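Long-range contact in putative oxidoreductase FAD-binding subunit (Sulfolobus tokodaii, PDB 4ZOH), which binds FAD and probably relays electrons as the flavoprotein subunit of a molybdopterin-dependent oxidoreductase of the molybdenum hydroxylase family: residues Lys70-Lys82 with Ala92-Ile106. Residues are numbered along the deposited sequence; the frame is centred on the assembly and turned at random.
With FAD (flavin-adenine dinucleotide), chain H.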
loop_
_atom_site.group_PDB
_atom_site.type_symbol
_atom_site.label_atom_id
_atom_site.label_comp_id
_atom_site.label_asym_id
_atom_site.label_seq_id
_atom_site.Cartn_x
_atom_site.Cartn_y
_atom_site.Cartn_z
ATOM N N LYS B 70 49.499 22.393 11.299
ATOM C CA LYS B 70 48.514 22.238 12.359
ATOM C C LYS B 70 47.177 21.869 11.708
ATOM O O LYS B 70 46.739 22.495 10.714
ATOM C CB LYS B 70 48.423 23.497 13.219
ATOM C CG LYS B 70 49.786 23.996 13.638
ATOM C CD LYS B 70 49.718 24.805 14.891
ATOM C CE LYS B 70 51.136 25.093 15.332
ATOM N NZ LYS B 70 51.073 25.885 16.568
ATOM N N ILE B 71 46.590 20.785 12.231
ATOM C CA ILE B 71 45.465 20.143 11.574
ATOM C C ILE B 71 44.348 20.120 12.575
ATOM O O ILE B 71 44.476 19.480 13.633
ATOM C CB ILE B 71 45.772 18.689 11.108
ATOM C CG1 ILE B 71 46.952 18.667 10.166
ATOM C CG2 ILE B 71 44.517 18.033 10.462
ATOM C CD1 ILE B 71 47.746 17.413 10.362
ATOM N N GLY B 72 43.243 20.781 12.246
ATOM C CA GLY B 72 42.098 20.763 13.183
ATOM C C GLY B 72 41.572 19.348 13.356
ATOM O O GLY B 72 41.487 18.610 12.366
ATOM N N ALA B 73 41.174 18.977 14.578
ATOM C CA ALA B 73 40.631 17.660 14.799
ATOM C C ALA B 73 39.425 17.280 13.927
ATOM O O ALA B 73 39.213 16.103 13.701
ATOM C CB ALA B 73 40.285 17.430 16.265
ATOM N N LEU B 74 38.630 18.241 13.482
ATOM C CA LEU B 74 37.412 17.904 12.756
ATOM C C LEU B 74 37.693 17.838 11.264
ATOM O O LEU B 74 36.773 17.556 10.496
ATOM C CB LEU B 74 36.257 18.874 13.039
ATOM C CG LEU B 74 35.461 18.761 14.344
ATOM C CD1 LEU B 74 34.203 19.586 14.168
ATOM C CD2 LEU B 74 35.080 17.360 14.743
ATOM N N THR B 75 38.957 18.019 10.856
ATOM C CA THR B 75 39.337 17.885 9.435
ATOM C C THR B 75 39.167 16.468 9.005
ATOM O O THR B 75 39.578 15.516 9.717
ATOM C CB THR B 75 40.776 18.361 9.208
ATOM O OG1 THR B 75 40.979 19.459 10.075
ATOM C CG2 THR B 75 41.020 18.844 7.762
ATOM N N THR B 76 38.482 16.324 7.869
ATOM C CA THR B 76 38.093 15.006 7.354
ATOM C C THR B 76 39.252 14.376 6.569
ATOM O O THR B 76 40.151 15.083 6.031
ATOM C CB THR B 76 36.891 15.115 6.414
ATOM O OG1 THR B 76 37.275 15.850 5.255
ATOM C CG2 THR B 76 35.576 15.766 7.106
ATOM N N HIS B 77 39.171 13.062 6.423
ATOM C CA HIS B 77 40.106 12.287 5.595
ATOM C C HIS B 77 40.230 12.857 4.228
ATOM O O HIS B 77 41.360 12.978 3.644
ATOM C CB HIS B 77 39.696 10.780 5.496
ATOM C CG HIS B 77 39.427 10.127 6.834
ATOM N ND1 HIS B 77 40.126 10.456 7.976
ATOM C CD2 HIS B 77 38.525 9.191 7.213
ATOM C CE1 HIS B 77 39.697 9.728 8.996
ATOM N NE2 HIS B 77 38.711 8.965 8.568
ATOM N N TYR B 78 39.071 13.199 3.685
ATOM C CA TYR B 78 39.039 13.689 2.302
ATOM C C TYR B 78 39.881 14.962 2.193
ATOM O O TYR B 78 40.673 15.102 1.251
ATOM C CB TYR B 78 37.601 13.947 1.791
ATOM C CG TYR B 78 37.545 14.647 0.438
ATOM C CD1 TYR B 78 37.580 13.920 -0.739
ATOM C CD2 TYR B 78 37.427 16.056 0.347
ATOM C CE1 TYR B 78 37.501 14.548 -1.970
ATOM C CE2 TYR B 78 37.350 16.708 -0.894
ATOM C CZ TYR B 78 37.381 15.943 -2.040
ATOM O OH TYR B 78 37.275 16.541 -3.265
ATOM N N ASN B 79 39.688 15.883 3.136
ATOM C CA ASN B 79 40.376 17.198 3.030
ATOM C C ASN B 79 41.884 17.061 3.275
ATOM O O ASN B 79 42.650 17.620 2.557
ATOM C CB ASN B 79 39.775 18.241 3.985
ATOM C CG ASN B 79 38.441 18.771 3.496
ATOM O OD1 ASN B 79 38.201 18.924 2.312
ATOM N ND2 ASN B 79 37.573 19.063 4.428
ATOM N N ILE B 80 42.261 16.267 4.255
ATOM C CA ILE B 80 43.676 15.924 4.482
ATOM C C ILE B 80 44.271 15.299 3.210
ATOM O O ILE B 80 45.331 15.702 2.760
ATOM C CB ILE B 80 43.822 15.010 5.706
ATOM C CG1 ILE B 80 43.367 15.778 6.934
ATOM C CG2 ILE B 80 45.259 14.480 5.811
ATOM C CD1 ILE B 80 43.236 15.002 8.258
ATOM N N SER B 81 43.541 14.403 2.574
ATOM C CA SER B 81 44.031 13.738 1.369
ATOM C C SER B 81 44.279 14.709 0.230
ATOM O O SER B 81 45.019 14.387 -0.716
ATOM C CB SER B 81 43.122 12.562 0.997
ATOM O OG SER B 81 42.100 12.935 0.118
ATOM N N LYS B 82 43.726 15.925 0.340
ATOM C CA LYS B 82 43.751 16.852 -0.787
ATOM C C LYS B 82 44.732 17.955 -0.531
ATOM O O LYS B 82 44.935 18.794 -1.400
ATOM C CB LYS B 82 42.370 17.505 -1.050
ATOM C CG LYS B 82 41.289 16.603 -1.608
ATOM C CD LYS B 82 41.717 16.136 -2.969
ATOM C CE LYS B 82 40.735 15.122 -3.492
ATOM N NZ LYS B 82 41.145 14.616 -4.837
ATOM N N ALA B 92 45.919 9.338 4.361
ATOM C CA ALA B 92 44.458 9.646 4.488
ATOM C C ALA B 92 43.670 9.104 3.301
ATOM O O ALA B 92 42.585 8.558 3.510
ATOM C CB ALA B 92 44.235 11.137 4.609
ATOM N N SER B 93 44.248 9.239 2.083
ATOM C CA SER B 93 43.727 8.698 0.811
ATOM C C SER B 93 43.366 7.230 0.820
ATOM O O SER B 93 42.567 6.756 -0.016
ATOM C CB SER B 93 44.794 8.872 -0.284
ATOM O OG SER B 93 44.815 10.237 -0.694
ATOM N N ASN B 94 44.122 6.476 1.593
ATOM C CA ASN B 94 43.919 5.042 1.687
ATOM C C ASN B 94 42.794 4.633 2.628
ATOM O O ASN B 94 42.427 3.484 2.644
ATOM C CB ASN B 94 45.208 4.385 2.232
ATOM C CG ASN B 94 46.250 4.230 1.164
ATOM O OD1 ASN B 94 46.289 3.198 0.488
ATOM N ND2 ASN B 94 47.069 5.270 0.969
ATOM N N ILE B 95 42.314 5.539 3.463
ATOM C CA ILE B 95 41.350 5.152 4.504
ATOM C C ILE B 95 40.026 4.702 3.874
ATOM O O ILE B 95 39.546 5.311 2.903
ATOM C CB ILE B 95 41.100 6.285 5.511
ATOM C CG1 ILE B 95 42.348 6.512 6.338
ATOM C CG2 ILE B 95 39.921 5.938 6.441
ATOM C CD1 ILE B 95 42.303 7.812 7.177
ATOM N N GLY B 96 39.485 3.596 4.360
ATOM C CA GLY B 96 38.150 3.158 3.871
ATOM C C GLY B 96 37.756 3.384 2.416
ATOM O O GLY B 96 38.451 2.931 1.496
ATOM N N ASP B 97 36.618 4.048 2.180
ATOM C CA ASP B 97 36.139 4.229 0.798
ATOM C C ASP B 97 35.774 5.710 0.693
ATOM O O ASP B 97 35.840 6.398 1.731
ATOM C CB ASP B 97 34.979 3.262 0.527
ATOM C CG ASP B 97 33.771 3.515 1.468
ATOM O OD1 ASP B 97 33.346 4.697 1.700
ATOM O OD2 ASP B 97 33.244 2.533 1.966
ATOM N N PRO B 98 35.397 6.211 -0.507
ATOM C CA PRO B 98 35.161 7.635 -0.666
ATOM C C PRO B 98 34.146 8.200 0.333
ATOM O O PRO B 98 34.392 9.268 0.955
ATOM C CB PRO B 98 34.621 7.743 -2.108
ATOM C CG PRO B 98 35.286 6.612 -2.824
ATOM C CD PRO B 98 35.350 5.506 -1.812
ATOM N N GLN B 99 33.017 7.497 0.506
ATOM C CA GLN B 99 31.965 7.944 1.441
ATOM C C GLN B 99 32.547 8.039 2.815
ATOM O O GLN B 99 32.312 9.040 3.505
ATOM C CB GLN B 99 30.725 7.038 1.396
ATOM C CG GLN B 99 29.976 7.132 0.062
ATOM C CD GLN B 99 30.362 5.997 -0.915
ATOM O OE1 GLN B 99 31.554 5.682 -1.134
ATOM N NE2 GLN B 99 29.348 5.368 -1.499
ATOM N N VAL B 100 33.299 6.995 3.226
ATOM C CA VAL B 100 33.945 7.033 4.535
ATOM C C VAL B 100 34.855 8.263 4.694
ATOM O O VAL B 100 34.813 8.965 5.710
ATOM C CB VAL B 100 34.708 5.743 4.916
ATOM C CG1 VAL B 100 35.322 5.877 6.306
ATOM C CG2 VAL B 100 33.774 4.602 4.960
ATOM N N ARG B 101 35.664 8.538 3.695
ATOM C CA ARG B 101 36.618 9.637 3.842
ATOM C C ARG B 101 35.937 11.026 3.812
ATOM O O ARG B 101 36.467 12.041 4.297
ATOM C CB ARG B 101 37.643 9.505 2.742
ATOM C CG ARG B 101 38.543 8.282 2.951
ATOM C CD ARG B 101 39.731 8.359 2.026
ATOM N NE ARG B 101 39.370 8.388 0.628
ATOM C CZ ARG B 101 39.086 7.312 -0.122
ATOM N NH1 ARG B 101 39.093 6.102 0.395
ATOM N NH2 ARG B 101 38.784 7.459 -1.405
ATOM N N ASN B 102 34.755 11.075 3.213
ATOM C CA ASN B 102 33.964 12.302 3.214
ATOM C C ASN B 102 33.536 12.696 4.584
ATOM O O ASN B 102 33.290 13.880 4.833
ATOM C CB ASN B 102 32.793 12.134 2.253
ATOM C CG ASN B 102 33.203 12.294 0.819
ATOM O OD1 ASN B 102 34.230 12.997 0.513
ATOM N ND2 ASN B 102 32.425 11.682 -0.105
ATOM N N MET B 103 33.506 11.759 5.522
ATOM C CA MET B 103 33.001 12.080 6.868
ATOM C C MET B 103 33.947 11.851 8.000
ATOM O O MET B 103 33.933 12.601 8.968
ATOM C CB MET B 103 31.730 11.273 7.197
ATOM C CG MET B 103 30.589 11.536 6.207
ATOM S SD MET B 103 29.739 13.044 6.699
ATOM C CE MET B 103 28.757 12.386 8.038
ATOM N N GLY B 104 34.733 10.784 7.907
ATOM C CA GLY B 104 35.675 10.483 8.971
ATOM C C GLY B 104 36.646 11.627 9.244
ATOM O O GLY B 104 37.067 12.310 8.313
ATOM N N THR B 105 36.984 11.842 10.511
ATOM C CA THR B 105 37.954 12.889 10.873
ATOM C C THR B 105 39.220 12.340 11.560
ATOM O O THR B 105 39.190 11.275 12.209
ATOM C CB THR B 105 37.333 13.952 11.799
ATOM O OG1 THR B 105 37.232 13.387 13.120
ATOM C CG2 THR B 105 35.882 14.431 11.234
ATOM N N ILE B 106 40.321 13.085 11.412
ATOM C CA ILE B 106 41.636 12.728 12.072
ATOM C C ILE B 106 41.479 12.687 13.603
ATOM O O ILE B 106 41.936 11.730 14.208
ATOM C CB ILE B 106 42.832 13.655 11.665
ATOM C CG1 ILE B 106 44.162 13.171 12.320
ATOM C CG2 ILE B 106 42.500 15.106 11.963
ATOM C CD1 ILE B 106 45.396 13.693 11.621
HETATM P PA FAD H . 33.626 9.155 15.472
HETATM O O1A FAD H . 33.077 7.840 15.034
HETATM O O2A FAD H . 32.785 10.358 15.533
HETATM O O5B FAD H . 34.253 9.011 16.896
HETATM C C5B FAD H . 35.116 7.872 17.197
HETATM C C4B FAD H . 35.595 7.971 18.750
HETATM O O4B FAD H . 36.291 9.245 19.057
HETATM C C3B FAD H . 34.349 8.011 19.627
HETATM O O3B FAD H . 34.592 7.270 20.798
HETATM C C2B FAD H . 34.097 9.510 19.910
HETATM O O2B FAD H . 33.385 9.771 21.126
HETATM C C1B FAD H . 35.486 10.032 20.053
HETATM N N9A FAD H . 35.873 11.310 19.467
HETATM C C8A FAD H . 35.624 11.782 18.247
HETATM N N7A FAD H . 36.254 12.969 18.092
HETATM C C5A FAD H . 36.916 13.230 19.246
HETATM C C6A FAD H . 37.751 14.279 19.684
HETATM N N6A FAD H . 38.006 15.269 18.833
HETATM N N1A FAD H . 38.260 14.252 20.930
HETATM C C2A FAD H . 38.053 13.202 21.766
HETATM N N3A FAD H . 37.260 12.198 21.380
HETATM C C4A FAD H . 36.681 12.178 20.125
HETATM N N1 FAD H . 39.747 3.725 9.344
HETATM C C2 FAD H . 41.047 3.460 8.924
HETATM O O2 FAD H . 41.978 3.920 9.553
HETATM N N3 FAD H . 41.287 2.703 7.817
HETATM C C4 FAD H . 40.263 2.165 7.111
HETATM O O4 FAD H . 40.536 1.526 6.089
HETATM C C4X FAD H . 38.939 2.394 7.542
HETATM N N5 FAD H . 37.896 1.855 6.822
HETATM C C5X FAD H . 36.565 2.077 7.286
HETATM C C6 FAD H . 35.525 1.474 6.587
HETATM C C7 FAD H . 34.198 1.693 6.988
HETATM C C7M FAD H . 33.097 0.995 6.159
HETATM C C8 FAD H . 33.927 2.492 8.118
HETATM C C8M FAD H . 32.490 2.752 8.645
HETATM C C9 FAD H . 34.981 3.060 8.857
HETATM C C9A FAD H . 36.297 2.868 8.425
HETATM N N10 FAD H . 37.389 3.421 9.129
HETATM C C10 FAD H . 38.691 3.173 8.657
HETATM C "C1'" FAD H . 37.211 4.239 10.325
HETATM C "C2'" FAD H . 37.023 5.724 9.961
HETATM O "O2'" FAD H . 38.304 6.244 9.547
HETATM C "C3'" FAD H . 36.413 6.553 11.126
HETATM O "O3'" FAD H . 35.994 7.784 10.531
HETATM C "C4'" FAD H . 37.399 6.856 12.242
HETATM O "O4'" FAD H . 37.965 5.622 12.685
HETATM C "C5'" FAD H . 36.730 7.575 13.433
HETATM O "O5'" FAD H . 36.677 8.978 13.063
HETATM P P FAD H . 35.306 9.754 13.124
HETATM O O1P FAD H . 35.597 11.209 12.956
HETATM O O2P FAD H . 34.325 9.151 12.194
HETATM O O3P FAD H . 34.965 9.473 14.641
HETATM O O HOH W 1 35.079 15.950 3.579
HETATM O O HOH W 2 40.245 10.974 -0.270
HETATM O O HOH W 3 47.017 12.346 -1.469
#
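The imidazole of H77 is sandwiched between I95 and G104. I95 CD1 makes a CH-pi contact over one face, 3.6 Å from the ring centroid, while G104 O lies above the centre of the opposite face and also accepts from H77 N (2.9 Å). With CG anti to the carbonyl carbon (chi1 -51°), the ring drops among A92, V100, R101 and I106 as a knob into a hole. Both ring nitrogens are engaged: H77 ND1 pairs with Y119 OH, and H77 NE2 shares a hydrogen bond with FAD O2' (2.9 Å). With an alanine here, the ribityl O2' and Y119 OH would probably each lose a partner, and a gap would open between I95 CD1 and G104. G104 CA comes within 3.4 Å of H77 NE2, leaving little room for a side chain at that glycine. T75 O takes I106 N nearly head-on (3.1 Å), and Y78 N reaches R101 O from above its carbonyl plane. I80 and I106 cross at about a right angle, I80 CD1 meeting I106 CB (3.7 Å). The R101 side chain, bent at chi3, brings NH1 to I95 O, which lies in the guanidinium plane (2.7 Å). Helices 77-81 and 98-103 cross at 90°; H77 holds the ribityl chain, V100 and G96 meet the isoalloxazine, and T105, capping the next helix, grips phosphate O1P through N and OG1, forming one wall of the FAD site in this molybdopterin dehydrogenase-type FAD-binding domain.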